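Local coordinates for protein glutathione S-transferase (PDB 4E8H) that binds glutathione as a homodimer and probably catalyses its conjugation to electrophilic compounds, as other glutathione transferases do, at residues P47-M52 against H56-M61; R150-G155 against V160-I165; P17-M22 against D202-T207; L78-G83 against S87-N92. All coordinates share one frame; numbering follows the deposited sequence.

Contact 1 of 4, residues P47-M52 against H56-M61; sequences PEYLKM and HTIPTM. With GSH (glutathione), chain F.
The polar link between helix 47-52 and the loop and strand start at 56-61 is the hydroxyl of Tyr49, which donates to Thr57 O at 2.8 Å from 38° above the carbonyl plane. Thr60 OG1 reaches the same oxygen at 2.7 Å from the opposite face, so two donors grip this buried acceptor. With CG anti to the backbone N (chi1 -157°), the long tyrosine side chain spans the gap from the helix, and Thr57 O lies at its ring edge. Asn53 holds the hydroxyls of both Thr57 and Thr60.

Apolar contacts flank this link. Ile58 CG2 lies 4.3 Å from Tyr49 CZ, Met52 CE and Thr60 CG2 meet tip to tip at 4.0 Å, and Leu50 CD2 lies beside His56 CD2 at 3.6 Å.

The ligand takes the other side of the loop. His56 ND1 donates to glutathione O32, which lies in the imidazole plane. Ile58 N gives its hydrogen to glutathione O2 at 2.8 Å, and Ile58 O accepts from glutathione N2 at 2.9 Å, pairing with the cysteinyl unit like an antiparallel strand. The cis peptide before Pro59, together with this backbone pairing, is the hallmark of the glutathione site of thioredoxin-like domains.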
# COMPACT_ATOMS: atom_id res chain seq x y z
N PRO B 47 16.89 -12.24 -18.21
CA PRO B 47 15.73 -12.10 -19.11
C PRO B 47 14.51 -12.92 -18.66
O PRO B 47 13.38 -12.49 -18.87
CB PRO B 47 16.27 -12.63 -20.44
CG PRO B 47 17.72 -12.30 -20.41
CD PRO B 47 18.14 -12.45 -18.97
N GLU B 48 14.76 -14.08 -18.05
CA GLU B 48 13.70 -14.95 -17.54
C GLU B 48 12.95 -14.34 -16.36
O GLU B 48 11.71 -14.35 -16.34
CB GLU B 48 14.28 -16.32 -17.13
CG GLU B 48 14.73 -17.20 -18.30
CD GLU B 48 16.02 -16.73 -18.96
OE1 GLU B 48 16.82 -16.01 -18.31
OE2 GLU B 48 16.25 -17.09 -20.13
N TYR B 49 13.69 -13.80 -15.39
CA TYR B 49 13.08 -13.17 -14.23
C TYR B 49 12.31 -11.91 -14.62
O TYR B 49 11.21 -11.67 -14.13
CB TYR B 49 14.11 -12.84 -13.14
CG TYR B 49 13.51 -12.71 -11.75
CD1 TYR B 49 13.55 -13.78 -10.86
CD2 TYR B 49 12.90 -11.53 -11.33
CE1 TYR B 49 12.99 -13.68 -9.59
CE2 TYR B 49 12.34 -11.42 -10.06
CZ TYR B 49 12.39 -12.50 -9.20
OH TYR B 49 11.85 -12.40 -7.94
N LEU B 50 12.90 -11.12 -15.52
CA LEU B 50 12.29 -9.87 -15.98
C LEU B 50 10.99 -10.11 -16.75
O LEU B 50 10.04 -9.34 -16.62
CB LEU B 50 13.29 -9.04 -16.80
CG LEU B 50 14.46 -8.43 -16.02
CD1 LEU B 50 15.56 -7.98 -16.97
CD2 LEU B 50 14.00 -7.26 -15.14
N LYS B 51 10.97 -11.19 -17.54
CA LYS B 51 9.75 -11.63 -18.22
C LYS B 51 8.65 -11.95 -17.21
O LYS B 51 7.49 -11.54 -17.38
CB LYS B 51 10.03 -12.85 -19.11
CG LYS B 51 8.80 -13.43 -19.80
CD LYS B 51 9.18 -14.48 -20.84
CE LYS B 51 7.95 -14.96 -21.60
NZ LYS B 51 8.29 -15.92 -22.69
N MET B 52 9.02 -12.67 -16.15
CA MET B 52 8.10 -13.00 -15.07
C MET B 52 7.67 -11.75 -14.29
O MET B 52 6.47 -11.51 -14.12
CB MET B 52 8.74 -14.04 -14.14
CG MET B 52 7.89 -14.44 -12.94
SD MET B 52 8.63 -15.70 -11.88
CE MET B 52 10.07 -14.85 -11.26
N HIS B 56 11.40 -6.73 -11.21
CA HIS B 56 12.52 -7.49 -10.64
C HIS B 56 12.67 -7.33 -9.12
O HIS B 56 13.72 -6.94 -8.61
CB HIS B 56 13.84 -7.18 -11.37
CG HIS B 56 14.16 -5.72 -11.46
ND1 HIS B 56 14.74 -5.02 -10.43
CD2 HIS B 56 13.98 -4.83 -12.47
CE1 HIS B 56 14.91 -3.76 -10.79
NE2 HIS B 56 14.45 -3.61 -12.02
N THR B 57 11.59 -7.65 -8.41
CA THR B 57 11.58 -7.62 -6.95
C THR B 57 11.40 -9.02 -6.38
O THR B 57 10.93 -9.94 -7.07
CB THR B 57 10.42 -6.76 -6.40
OG1 THR B 57 9.18 -7.17 -7.01
CG2 THR B 57 10.66 -5.28 -6.68
N ILE B 58 11.80 -9.18 -5.12
CA ILE B 58 11.38 -10.30 -4.30
C ILE B 58 10.58 -9.73 -3.12
O ILE B 58 10.89 -8.64 -2.63
CB ILE B 58 12.58 -11.16 -3.81
CG1 ILE B 58 13.62 -10.30 -3.08
CG2 ILE B 58 13.21 -11.92 -4.98
CD1 ILE B 58 14.58 -11.09 -2.20
N PRO B 59 9.54 -10.45 -2.66
CA PRO B 59 9.07 -11.76 -3.12
C PRO B 59 8.29 -11.68 -4.42
O PRO B 59 7.60 -10.69 -4.69
CB PRO B 59 8.14 -12.21 -1.99
CG PRO B 59 7.60 -10.95 -1.43
CD PRO B 59 8.72 -9.94 -1.55
N THR B 60 8.43 -12.72 -5.24
CA THR B 60 7.56 -12.93 -6.39
C THR B 60 6.95 -14.32 -6.25
O THR B 60 7.66 -15.31 -6.04
CB THR B 60 8.31 -12.74 -7.73
OG1 THR B 60 8.78 -11.39 -7.83
CG2 THR B 60 7.41 -13.04 -8.92
N MET B 61 5.63 -14.38 -6.34
CA MET B 61 4.90 -15.63 -6.22
C MET B 61 4.55 -16.20 -7.59
O MET B 61 4.14 -15.45 -8.49
CB MET B 61 3.62 -15.40 -5.41
CG MET B 61 2.78 -16.65 -5.20
SD MET B 61 1.03 -16.28 -4.95
CE MET B 61 0.52 -15.90 -6.62
N1 GSH F . 6.91 -3.31 -1.61
CA1 GSH F . 7.56 -4.55 -2.00
C1 GSH F . 6.86 -5.69 -1.31
O11 GSH F . 6.20 -5.50 -0.27
O12 GSH F . 6.93 -6.85 -1.78
CB1 GSH F . 9.03 -4.52 -1.60
CG1 GSH F . 9.86 -5.44 -2.49
CD1 GSH F . 11.33 -5.06 -2.45
OE1 GSH F . 11.72 -3.71 -2.55
N2 GSH F . 12.21 -6.05 -2.33
CA2 GSH F . 13.64 -5.83 -2.39
C2 GSH F . 14.15 -6.06 -3.78
O2 GSH F . 13.52 -7.03 -4.58
CB2 GSH F . 14.35 -6.76 -1.42
SG2 GSH F . 13.93 -6.43 0.31
N3 GSH F . 15.19 -5.34 -4.20
CA3 GSH F . 15.87 -5.60 -5.46
C3 GSH F . 15.28 -4.81 -6.61
O31 GSH F . 14.18 -4.24 -6.49
O32 GSH F . 15.89 -4.73 -7.70

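Contact 2 of 4, residues R150-G155 against V160-I165; sequences RPFVAG and VADITI
Val153 lays its two methyls over the start of helix 160-174: CG2 packs on Ala161 CB at 3.6 Å, and CG1 meets Ile165 CD1 tip to tip at 4.1 Å. A small alanine suits the helix here because it lets the branched valine come close. Beside these apolar contacts lies the carboxylate of Asp162, whose CG, anti to its carbonyl carbon and beside the backbone N (chi1 -60°), brings it back to the helix start. Its OD1 receives the backbone hydrogen of Val153 almost straight, 2.9 Å from the nitrogen with an N-H...O angle of 177°, on the syn side of the carboxylate. Trp188 NE1 donates to the same oxygen. OD2 accepts from the backbone N of Thr159 and from a water 2.6 Å away, which in turn takes the hydrogen of Ala154 N. Both carboxylate oxygens, though buried, are thus well supplied with donors. The Phe152 ring stands nearly upright to the carboxylate, planes 80° apart, with OD1 at the ring edge, where the slightly positive hydrogens lie. Were Asp162 an alanine, Val153 N, Thr159 N and the Trp188 indole would probably lose their acceptor, freeing the type I turn from Phe152 to Gly155 to shift. The bond from Thr159 N back to the Asp162 carboxylate is the aspartate half of an N-capping box, a feature known from this helix start in glutathione transferases.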
# COMPACT_ATOMS: atom_id res chain seq x y z
N ARG B 150 -7.85 -2.80 21.47
CA ARG B 150 -7.94 -3.94 20.55
C ARG B 150 -6.76 -4.85 20.84
O ARG B 150 -5.65 -4.36 21.07
CB ARG B 150 -7.83 -3.51 19.10
CG ARG B 150 -8.62 -2.31 18.69
CD ARG B 150 -8.33 -1.98 17.25
NE ARG B 150 -9.37 -1.14 16.69
CZ ARG B 150 -9.39 0.19 16.75
NH1 ARG B 150 -8.40 0.85 17.34
NH2 ARG B 150 -10.40 0.86 16.22
N PRO B 151 -6.99 -6.17 20.80
CA PRO B 151 -5.86 -7.09 20.98
C PRO B 151 -4.99 -7.21 19.73
O PRO B 151 -3.82 -7.59 19.83
CB PRO B 151 -6.55 -8.42 21.29
CG PRO B 151 -7.88 -8.33 20.65
CD PRO B 151 -8.28 -6.88 20.71
N PHE B 152 -5.55 -6.89 18.57
CA PHE B 152 -4.82 -6.95 17.30
C PHE B 152 -5.05 -5.67 16.50
O PHE B 152 -5.97 -4.90 16.81
CB PHE B 152 -5.21 -8.21 16.51
CG PHE B 152 -4.82 -9.49 17.20
CD1 PHE B 152 -3.49 -9.92 17.17
CD2 PHE B 152 -5.76 -10.24 17.88
CE1 PHE B 152 -3.12 -11.10 17.82
CE2 PHE B 152 -5.39 -11.43 18.53
CZ PHE B 152 -4.07 -11.85 18.49
N VAL B 153 -4.23 -5.43 15.48
CA VAL B 153 -4.22 -4.12 14.80
C VAL B 153 -5.57 -3.72 14.18
O VAL B 153 -5.90 -2.53 14.15
CB VAL B 153 -3.07 -3.97 13.76
CG1 VAL B 153 -1.71 -4.03 14.45
CG2 VAL B 153 -3.17 -5.01 12.65
N ALA B 154 -6.33 -4.70 13.71
CA ALA B 154 -7.60 -4.42 13.03
C ALA B 154 -8.85 -4.77 13.84
O ALA B 154 -9.97 -4.55 13.38
CB ALA B 154 -7.63 -5.11 11.67
N GLY B 155 -8.66 -5.30 15.05
CA GLY B 155 -9.79 -5.68 15.90
C GLY B 155 -9.52 -6.86 16.81
O GLY B 155 -8.44 -6.97 17.39
N VAL B 160 -3.78 -10.54 8.37
CA VAL B 160 -2.56 -10.36 7.57
C VAL B 160 -1.83 -9.07 7.94
O VAL B 160 -0.60 -8.99 7.82
CB VAL B 160 -2.83 -10.40 6.04
CG1 VAL B 160 -3.23 -11.81 5.60
CG2 VAL B 160 -3.89 -9.38 5.62
N ALA B 161 -2.58 -8.07 8.41
CA ALA B 161 -2.02 -6.81 8.86
C ALA B 161 -1.07 -6.98 10.05
O ALA B 161 0.02 -6.40 10.06
CB ALA B 161 -3.12 -5.80 9.18
N ASP B 162 -1.46 -7.79 11.03
CA ASP B 162 -0.59 -8.13 12.17
C ASP B 162 0.68 -8.85 11.71
O ASP B 162 1.76 -8.58 12.24
CB ASP B 162 -1.31 -9.03 13.17
CG ASP B 162 -2.54 -8.38 13.76
OD1 ASP B 162 -2.40 -7.55 14.68
OD2 ASP B 162 -3.65 -8.71 13.30
N ILE B 163 0.54 -9.75 10.75
CA ILE B 163 1.65 -10.57 10.27
C ILE B 163 2.74 -9.72 9.59
O ILE B 163 3.93 -9.91 9.87
CB ILE B 163 1.17 -11.75 9.36
CG1 ILE B 163 0.21 -12.66 10.14
CG2 ILE B 163 2.36 -12.54 8.82
CD1 ILE B 163 -0.36 -13.84 9.34
N THR B 164 2.36 -8.78 8.73
CA THR B 164 3.36 -7.94 8.05
C THR B 164 3.97 -6.87 8.97
O THR B 164 5.17 -6.60 8.90
CB THR B 164 2.83 -7.31 6.72
OG1 THR B 164 3.84 -6.46 6.16
CG2 THR B 164 1.56 -6.50 6.95
N ILE B 165 3.15 -6.29 9.84
CA ILE B 165 3.61 -5.31 10.82
C ILE B 165 4.59 -5.93 11.82
O ILE B 165 5.61 -5.32 12.16
CB ILE B 165 2.41 -4.59 11.53
CG1 ILE B 165 1.72 -3.63 10.54
CG2 ILE B 165 2.86 -3.85 12.78
CD1 ILE B 165 0.35 -3.12 10.98
O HOH W 1 -5.96 -7.55 13.18

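Contact 3 of 4, residues P17-M22 against D202-T207; sequences PCRAVM and DEIDVT. With GSH (glutathione), chain F.
The guanidinium of Arg19 carries Asp205 OD1 at its edge, nearly in its plane, while Asp205 O lies over one face. NE and NH2 grip OD1 side-on, at 3.0 Å from NE and 2.6 Å from NH2, a salt bridge in which both nitrogens use one oxygen. The carboxylate is turned 55° from the guanidinium; NE meets OD1 nearly in line with its C-O bond, while NH2 comes from above the carboxylate plane. The bend at chi3 (53°) swings the guanidinium back to this position. Its remaining edges are used as well: NH1 donates to Pro14 O and NH2 also to Asn171 OD1, while Thr170 holds Asp205 OD2. A methionine in place of Arg19 would probably leave the buried carboxylate of Asp205 without its opposite charge and Pro14 O and Asn171 OD1 without a donor.

Ile204 supplies the apolar part. Its CG2 lies 3.7 Å from Arg19 O and 3.9 Å from Met22 CB, and its CD1 reaches the carbonyl of Met22, so the branched chain lies against Arg19 and Met22, one turn apart on the partner helix. Nearby, Thr207 N bonds to Asp202 O at 3.0 Å in a wider pi-type turn.

The axes of segments 17-22 and 202-207 run roughly antiparallel, 156° between their directions and 9.3 Å apart. Helix 160-174 packs beside both through Val167, strand 7-11 backs Met22, and Pro17 at the other end faces glutathione, so helix 201-213 covers the flank of a helix that lines the ligand site.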
# COMPACT_ATOMS: atom_id res chain seq x y z
N PRO B 17 9.64 -8.33 3.40
CA PRO B 17 8.42 -8.73 2.68
C PRO B 17 8.30 -10.24 2.43
O PRO B 17 7.19 -10.77 2.51
CB PRO B 17 8.52 -7.95 1.35
CG PRO B 17 9.95 -7.58 1.22
CD PRO B 17 10.42 -7.34 2.62
N CYS B 18 9.41 -10.91 2.13
CA CYS B 18 9.40 -12.37 1.98
C CYS B 18 8.93 -13.06 3.25
O CYS B 18 8.12 -14.00 3.20
CB CYS B 18 10.78 -12.89 1.56
SG CYS B 18 11.32 -12.34 -0.08
N ARG B 19 9.41 -12.58 4.40
CA ARG B 19 9.07 -13.15 5.70
C ARG B 19 7.58 -13.01 6.06
O ARG B 19 7.00 -13.92 6.65
CB ARG B 19 9.95 -12.54 6.79
CG ARG B 19 11.39 -13.07 6.77
CD ARG B 19 12.38 -12.06 7.31
NE ARG B 19 12.01 -11.55 8.63
CZ ARG B 19 12.61 -10.54 9.25
NH1 ARG B 19 13.62 -9.90 8.67
NH2 ARG B 19 12.20 -10.15 10.45
N ALA B 20 6.97 -11.88 5.69
CA ALA B 20 5.54 -11.67 5.89
C ALA B 20 4.72 -12.69 5.08
O ALA B 20 3.75 -13.25 5.58
CB ALA B 20 5.14 -10.25 5.52
N VAL B 21 5.13 -12.92 3.83
CA VAL B 21 4.47 -13.90 2.97
C VAL B 21 4.61 -15.31 3.53
O VAL B 21 3.63 -16.05 3.60
CB VAL B 21 5.00 -13.84 1.51
CG1 VAL B 21 4.42 -14.99 0.68
CG2 VAL B 21 4.67 -12.51 0.86
N MET B 22 5.83 -15.68 3.93
CA MET B 22 6.14 -17.03 4.41
C MET B 22 5.33 -17.41 5.65
O MET B 22 4.86 -18.54 5.76
CB MET B 22 7.64 -17.20 4.66
CG MET B 22 8.48 -17.24 3.38
SD MET B 22 10.23 -16.88 3.66
CE MET B 22 10.83 -18.49 4.18
N ASP B 202 9.87 -18.47 14.76
CA ASP B 202 11.31 -18.50 14.99
C ASP B 202 12.11 -18.78 13.72
O ASP B 202 13.07 -18.07 13.43
CB ASP B 202 11.70 -19.52 16.07
CG ASP B 202 13.19 -19.46 16.42
OD1 ASP B 202 13.53 -18.86 17.45
OD2 ASP B 202 14.02 -20.02 15.66
N GLU B 203 11.72 -19.82 12.99
CA GLU B 203 12.47 -20.23 11.81
C GLU B 203 12.39 -19.22 10.66
O GLU B 203 13.31 -19.14 9.84
CB GLU B 203 12.06 -21.64 11.35
CG GLU B 203 10.61 -21.79 10.95
CD GLU B 203 10.19 -23.24 10.81
OE1 GLU B 203 9.57 -23.78 11.75
OE2 GLU B 203 10.48 -23.85 9.75
N ILE B 204 11.30 -18.45 10.60
CA ILE B 204 11.13 -17.44 9.56
C ILE B 204 11.55 -16.04 10.02
O ILE B 204 12.50 -15.46 9.48
CB ILE B 204 9.68 -17.41 8.99
CG1 ILE B 204 9.31 -18.76 8.37
CG2 ILE B 204 9.51 -16.28 7.97
CD1 ILE B 204 7.81 -18.99 8.21
N ASP B 205 10.86 -15.51 11.03
CA ASP B 205 10.99 -14.11 11.41
C ASP B 205 12.21 -13.81 12.28
O ASP B 205 12.98 -12.89 11.98
CB ASP B 205 9.71 -13.59 12.08
CG ASP B 205 9.45 -12.12 11.79
OD1 ASP B 205 10.04 -11.58 10.83
OD2 ASP B 205 8.63 -11.51 12.51
N VAL B 206 12.38 -14.58 13.35
CA VAL B 206 13.52 -14.42 14.25
C VAL B 206 14.84 -14.68 13.52
O VAL B 206 15.79 -13.90 13.65
CB VAL B 206 13.39 -15.31 15.52
CG1 VAL B 206 14.65 -15.23 16.38
CG2 VAL B 206 12.18 -14.89 16.34
N THR B 207 14.89 -15.76 12.74
CA THR B 207 16.06 -16.11 11.94
C THR B 207 16.39 -15.01 10.92
O THR B 207 17.55 -14.61 10.79
CB THR B 207 15.88 -17.47 11.23
OG1 THR B 207 15.63 -18.49 12.20
CG2 THR B 207 17.13 -17.86 10.43
N1 GSH F . 6.91 -3.31 -1.61
CA1 GSH F . 7.56 -4.55 -2.00
C1 GSH F . 6.86 -5.69 -1.31
O11 GSH F . 6.20 -5.50 -0.27
O12 GSH F . 6.93 -6.85 -1.78
CB1 GSH F . 9.03 -4.52 -1.60
CG1 GSH F . 9.86 -5.44 -2.49
CD1 GSH F . 11.33 -5.06 -2.45
OE1 GSH F . 11.72 -3.71 -2.55
N2 GSH F . 12.21 -6.05 -2.33
CA2 GSH F . 13.64 -5.83 -2.39
C2 GSH F . 14.15 -6.06 -3.78
O2 GSH F . 13.52 -7.03 -4.58
CB2 GSH F . 14.35 -6.76 -1.42
SG2 GSH F . 13.93 -6.43 0.31
N3 GSH F . 15.19 -5.34 -4.20
CA3 GSH F . 15.87 -5.60 -5.46
C3 GSH F . 15.28 -4.81 -6.61
O31 GSH F . 14.18 -4.24 -6.49
O32 GSH F . 15.89 -4.73 -7.70

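Contact 4 of 4, residues L78-G83 against S87-N92; sequences LVNAYG and SLYPKN
Val79 and Tyr89 meet through aliphatic carbon: Val79 CG1 lies 3.6 Å from Tyr89 CB. With CG1 anti to the backbone N (chi1 -176°), the valine spreads its two methyls over successive residues of the loop, and CG2 meets Leu88 CB at 4.0 Å, the two side chains crossing at about a right angle. A branched but short residue suits a helix face that must contact two neighbours at once.

Asn80 takes the polar side. Its CG is anti to the carbonyl carbon (chi1 -71°), and OD1 comes to the edge of the Tyr89 ring, 3.4 Å from CD2 and in the ring plane, the amide turned 39° from the ring. OD1 also accepts from Arg96 NH2 of the same chain.

This is where the thioredoxin-like domain ends in helix 71-82 and the linker 87-92 leads on to helix 93-124 of the all-helical domain, beside the second subunit, whose Arg96 packs on Asn80.

Waters bridge helix and linker at three places. One takes a hydrogen from Asn80 ND2 and gives one to Tyr89 OH at 3.1 Å, the hydroxyl being bonded as well to Asp100. A second donates both to Asn80 OD1 and to Tyr89 O. Lys91, its chain extended beyond CB, reaches across to the helix so that NZ, 2.8 Å from the oxygen of a third water, is linked through it to Asn80 O.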
# COMPACT_ATOMS: atom_id res chain seq x y z
N LEU B 78 -3.54 -15.05 -1.01
CA LEU B 78 -3.49 -16.39 -0.43
C LEU B 78 -4.72 -16.65 0.45
O LEU B 78 -5.27 -17.76 0.43
CB LEU B 78 -2.19 -16.62 0.34
CG LEU B 78 -0.86 -16.57 -0.43
CD1 LEU B 78 0.32 -16.82 0.50
CD2 LEU B 78 -0.83 -17.54 -1.61
N VAL B 79 -5.16 -15.63 1.18
CA VAL B 79 -6.39 -15.76 1.97
C VAL B 79 -7.65 -15.80 1.08
O VAL B 79 -8.48 -16.68 1.26
CB VAL B 79 -6.51 -14.67 3.08
CG1 VAL B 79 -7.76 -14.91 3.93
CG2 VAL B 79 -5.27 -14.66 3.96
N ASN B 80 -7.76 -14.87 0.13
CA ASN B 80 -8.92 -14.84 -0.78
C ASN B 80 -9.11 -16.14 -1.55
O ASN B 80 -10.24 -16.61 -1.71
CB ASN B 80 -8.82 -13.67 -1.79
CG ASN B 80 -9.03 -12.31 -1.14
OD1 ASN B 80 -9.62 -12.19 -0.07
ND2 ASN B 80 -8.53 -11.27 -1.81
N ALA B 81 -8.01 -16.72 -2.02
CA ALA B 81 -8.05 -17.91 -2.85
C ALA B 81 -8.03 -19.23 -2.07
O ALA B 81 -8.67 -20.20 -2.48
CB ALA B 81 -6.92 -17.89 -3.87
N TYR B 82 -7.32 -19.27 -0.94
CA TYR B 82 -7.02 -20.55 -0.29
C TYR B 82 -7.30 -20.67 1.20
O TYR B 82 -7.06 -21.73 1.79
CB TYR B 82 -5.57 -20.96 -0.58
CG TYR B 82 -5.26 -21.09 -2.05
CD1 TYR B 82 -5.98 -21.99 -2.85
CD2 TYR B 82 -4.26 -20.33 -2.65
CE1 TYR B 82 -5.70 -22.11 -4.21
CE2 TYR B 82 -3.98 -20.45 -4.00
CZ TYR B 82 -4.70 -21.34 -4.78
OH TYR B 82 -4.43 -21.46 -6.12
N GLY B 83 -7.81 -19.61 1.81
CA GLY B 83 -8.20 -19.66 3.22
C GLY B 83 -9.30 -20.68 3.44
O GLY B 83 -10.23 -20.78 2.64
N SER B 87 -11.00 -15.60 8.24
CA SER B 87 -10.67 -14.98 9.53
C SER B 87 -9.44 -14.07 9.49
O SER B 87 -9.39 -13.05 10.19
CB SER B 87 -10.50 -16.04 10.62
OG SER B 87 -9.36 -16.85 10.38
N LEU B 88 -8.45 -14.44 8.68
CA LEU B 88 -7.23 -13.64 8.49
C LEU B 88 -7.45 -12.40 7.63
O LEU B 88 -6.59 -11.51 7.59
CB LEU B 88 -6.12 -14.49 7.85
CG LEU B 88 -5.09 -15.29 8.66
CD1 LEU B 88 -3.94 -15.71 7.73
CD2 LEU B 88 -4.55 -14.52 9.86
N TYR B 89 -8.59 -12.34 6.94
CA TYR B 89 -8.89 -11.26 6.01
C TYR B 89 -10.38 -11.33 5.64
O TYR B 89 -10.73 -11.70 4.52
CB TYR B 89 -8.00 -11.37 4.77
CG TYR B 89 -7.98 -10.17 3.84
CD1 TYR B 89 -7.69 -8.89 4.32
CD2 TYR B 89 -8.23 -10.32 2.47
CE1 TYR B 89 -7.68 -7.79 3.46
CE2 TYR B 89 -8.21 -9.23 1.61
CZ TYR B 89 -7.94 -7.96 2.11
OH TYR B 89 -7.91 -6.88 1.26
N PRO B 90 -11.27 -10.99 6.61
CA PRO B 90 -12.72 -11.17 6.46
C PRO B 90 -13.32 -10.40 5.29
O PRO B 90 -12.77 -9.39 4.85
CB PRO B 90 -13.28 -10.64 7.78
CG PRO B 90 -12.20 -9.80 8.36
CD PRO B 90 -10.93 -10.46 7.94
N LYS B 91 -14.45 -10.90 4.79
CA LYS B 91 -15.06 -10.35 3.60
C LYS B 91 -16.03 -9.21 3.89
O LYS B 91 -16.35 -8.42 2.99
CB LYS B 91 -15.72 -11.45 2.77
CG LYS B 91 -14.68 -12.31 2.06
CD LYS B 91 -15.32 -13.41 1.23
CE LYS B 91 -14.21 -14.23 0.58
NZ LYS B 91 -14.73 -15.09 -0.52
N ASN B 92 -16.48 -9.12 5.14
CA ASN B 92 -17.26 -7.99 5.62
C ASN B 92 -16.56 -6.70 5.22
O ASN B 92 -15.40 -6.49 5.60
CB ASN B 92 -17.41 -8.06 7.14
CG ASN B 92 -18.13 -6.85 7.71
OD1 ASN B 92 -17.51 -5.93 8.24
ND2 ASN B 92 -19.45 -6.84 7.59
O HOH W 2 -8.08 -8.11 -1.56
O HOH W 3 -12.27 -14.92 -1.93
O HOH W 4 -10.93 -13.60 2.34

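Contacts 2, 3 and 4 are buried, with centres about 11, 8 and 17 Å from the chain centre, contact 4 beside the second subunit; contact 1 is only partly buried. Contacts 2 and 3 each surround an aspartate with donors: backbone N-H groups, an indole and a water in contact 2, an arginine and a threonine hydroxyl in contact 3. Contact 1 uses neutral hydroxyls and packs Pro59 on Pro17 of contact 3, and both contacts touch glutathione. Contact 4 joins helix and linker by apolar contact and waters, and meets contact 2 where Val160 N lies 3.1 Å from Leu88 O, a probable hydrogen bond. Helix 160-174 of contact 2 also packs on Ala20 of contact 3.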